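Local atomic coordinates of conserved hypothetical protein (Pyrococcus furiosus, PDB entry 1Y81), a protein that is of unknown function but belongs to the CoA-binding proteins with a Rossmann-like fold and holds coenzyme A in the crystal. Residues D36-F42 against I125-T129. Numbering follows the deposited sequence.
Sequences DLLSKGF and IMVET. With SCN (thiocyanate ion), chain B.
The side chain of Lys40, just past the end of helix 29-39, reaches across to Thr129 and Met126. CG stands anti to the carbonyl carbon (chi1 -69°), and the extended chain beyond it carries the ammonium across to the other segment. CD passes Thr129 at right angles, 3.6 Å from its OG1, and CE runs on beside Thr129 O at 3.7 Å. At the tip NZ has three partners: it donates to Thr129 OG1 at 2.8 Å, more weakly to Met126 O, and makes a salt bridge of 2.7 Å with Asp36 OD2 on that oxygen's syn side. The ammonium thus ties a carboxylate one turn back to a hydroxyl and a main-chain carbonyl of 125-129; these three oxygens together would probably favour its positive charge. Thr129 OG1 in turn donates to Ile125 O, which Thr129 N reaches from the opposite face of the carbonyl plane. In this parallel, Rossmann-like sheet, helix 29-39 links strands 16-20 and 43-47, and Gly41 ends it in a Schellman motif before the second of them. Helix 125-128 follows strand 118-120, the far edge of the sheet, yet packs back against helix 29-39. Beside the hydroxyl, Leu37 CD2 fills in against Thr129 OG1 and Ile125 CG1, while Phe42 CZ meets Thr129 CG2 obliquely at 3.7 Å. Selenomethionine Met126 lays SE 3.5 Å from Asp36 CB; its chain bends at chi3 (-86°), bringing CE beside a thiocyanate ion, probably from the crystallisation liquor, whose nitrogen accepts from Met126 N; Gln100 NE2 also bonds to the ion.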
loop_
_atom_site.group_PDB
_atom_site.type_symbol
_atom_site.label_atom_id
_atom_site.label_comp_id
_atom_site.label_asym_id
_atom_site.label_seq_id
_atom_site.Cartn_x
_atom_site.Cartn_y
_atom_site.Cartn_z
ATOM N N ASP A 36 1.671 -10.817 8.329
ATOM C CA ASP A 36 0.278 -11.153 8.649
ATOM C C ASP A 36 -0.528 -11.549 7.407
ATOM O O ASP A 36 -1.203 -12.601 7.399
ATOM C CB ASP A 36 -0.424 -9.999 9.358
ATOM C CG ASP A 36 -1.863 -10.343 9.719
ATOM O OD1 ASP A 36 -2.054 -11.146 10.652
ATOM O OD2 ASP A 36 -2.779 -9.835 9.057
ATOM N N LEU A 37 -0.467 -10.712 6.363
ATOM C CA LEU A 37 -1.258 -10.941 5.144
ATOM C C LEU A 37 -0.826 -12.202 4.396
ATOM O O LEU A 37 -1.685 -12.940 3.891
ATOM C CB LEU A 37 -1.228 -9.720 4.232
ATOM C CG LEU A 37 -1.918 -8.463 4.793
ATOM C CD1 LEU A 37 -1.803 -7.311 3.798
ATOM C CD2 LEU A 37 -3.392 -8.719 5.191
ATOM N N LEU A 38 0.490 -12.457 4.353
ATOM C CA LEU A 38 1.028 -13.706 3.776
ATOM C C LEU A 38 0.547 -14.944 4.529
ATOM O O LEU A 38 0.216 -15.965 3.910
ATOM C CB LEU A 38 2.568 -13.696 3.756
ATOM C CG LEU A 38 3.259 -12.721 2.819
ATOM C CD1 LEU A 38 4.742 -12.713 3.128
ATOM C CD2 LEU A 38 2.980 -13.056 1.333
ATOM N N SER A 39 0.507 -14.842 5.863
ATOM C CA SER A 39 0.053 -15.931 6.737
ATOM C C SER A 39 -1.414 -16.270 6.478
ATOM O O SER A 39 -1.846 -17.403 6.719
ATOM C CB SER A 39 0.260 -15.572 8.219
ATOM O OG SER A 39 -0.793 -14.743 8.708
ATOM N N LYS A 40 -2.164 -15.287 5.979
ATOM C CA LYS A 40 -3.586 -15.427 5.688
ATOM C C LYS A 40 -3.855 -15.882 4.243
ATOM O O LYS A 40 -5.019 -15.944 3.809
ATOM C CB LYS A 40 -4.322 -14.102 5.960
ATOM C CG LYS A 40 -4.421 -13.720 7.434
ATOM C CD LYS A 40 -4.859 -12.275 7.585
ATOM C CE LYS A 40 -5.091 -11.935 9.042
ATOM N NZ LYS A 40 -5.405 -10.488 9.189
ATOM N N GLY A 41 -2.783 -16.177 3.504
ATOM C CA GLY A 41 -2.898 -16.639 2.108
ATOM C C GLY A 41 -3.069 -15.586 1.017
ATOM O O GLY A 41 -3.336 -15.931 -0.138
ATOM N N PHE A 42 -2.922 -14.301 1.365
ATOM C CA PHE A 42 -2.899 -13.234 0.359
ATOM C C PHE A 42 -1.583 -13.231 -0.420
ATOM O O PHE A 42 -0.536 -13.537 0.131
ATOM C CB PHE A 42 -3.072 -11.861 1.007
ATOM C CG PHE A 42 -4.436 -11.617 1.565
ATOM C CD1 PHE A 42 -5.471 -11.170 0.739
ATOM C CD2 PHE A 42 -4.694 -11.825 2.923
ATOM C CE1 PHE A 42 -6.758 -10.933 1.256
ATOM C CE2 PHE A 42 -5.975 -11.596 3.458
ATOM C CZ PHE A 42 -7.012 -11.150 2.626
ATOM N N ILE A 125 -6.157 -2.804 8.224
ATOM C CA ILE A 125 -6.142 -3.947 7.270
ATOM C C ILE A 125 -6.061 -5.348 7.923
ATOM O O ILE A 125 -6.703 -6.285 7.442
ATOM C CB ILE A 125 -5.020 -3.788 6.164
ATOM C CG1 ILE A 125 -5.226 -4.759 4.986
ATOM C CG2 ILE A 125 -3.634 -3.951 6.758
ATOM C CD1 ILE A 125 -6.464 -4.505 4.185
HETATM N N MSE A 126 -5.265 -5.514 8.990
HETATM C CA MSE A 126 -5.176 -6.832 9.633
HETATM C C MSE A 126 -6.474 -7.188 10.386
HETATM O O MSE A 126 -6.876 -8.340 10.405
HETATM C CB MSE A 126 -3.951 -6.967 10.546
HETATM C CG MSE A 126 -2.626 -6.630 9.865
HETATM SE SE MSE A 126 -1.087 -7.040 11.006
HETATM C CE MSE A 126 -0.878 -5.408 12.109
ATOM N N VAL A 127 -7.109 -6.184 10.989
ATOM C CA VAL A 127 -8.435 -6.362 11.575
ATOM C C VAL A 127 -9.446 -6.750 10.493
ATOM O O VAL A 127 -10.161 -7.760 10.627
ATOM C CB VAL A 127 -8.912 -5.087 12.316
ATOM C CG1 VAL A 127 -10.400 -5.220 12.743
ATOM C CG2 VAL A 127 -8.022 -4.816 13.525
ATOM N N GLU A 128 -9.488 -5.969 9.415
ATOM C CA GLU A 128 -10.512 -6.165 8.382
ATOM C C GLU A 128 -10.345 -7.482 7.604
ATOM O O GLU A 128 -11.318 -8.024 7.081
ATOM C CB GLU A 128 -10.607 -4.950 7.450
ATOM C CG GLU A 128 -10.904 -3.592 8.175
ATOM C CD GLU A 128 -12.224 -3.573 8.972
ATOM O OE1 GLU A 128 -13.210 -4.186 8.515
ATOM O OE2 GLU A 128 -12.269 -2.930 10.058
ATOM N N THR A 129 -9.125 -8.002 7.557
ATOM C CA THR A 129 -8.868 -9.288 6.908
ATOM C C THR A 129 -8.903 -10.404 7.952
ATOM O O THR A 129 -8.498 -11.533 7.682
ATOM C CB THR A 129 -7.501 -9.312 6.148
ATOM O OG1 THR A 129 -6.437 -9.033 7.059
ATOM C CG2 THR A 129 -7.470 -8.289 5.004
HETATM S S SCN B . -4.111 -4.395 13.514
HETATM C C SCN B . -3.898 -3.797 11.878
HETATM N N SCN B . -3.837 -3.418 10.777
#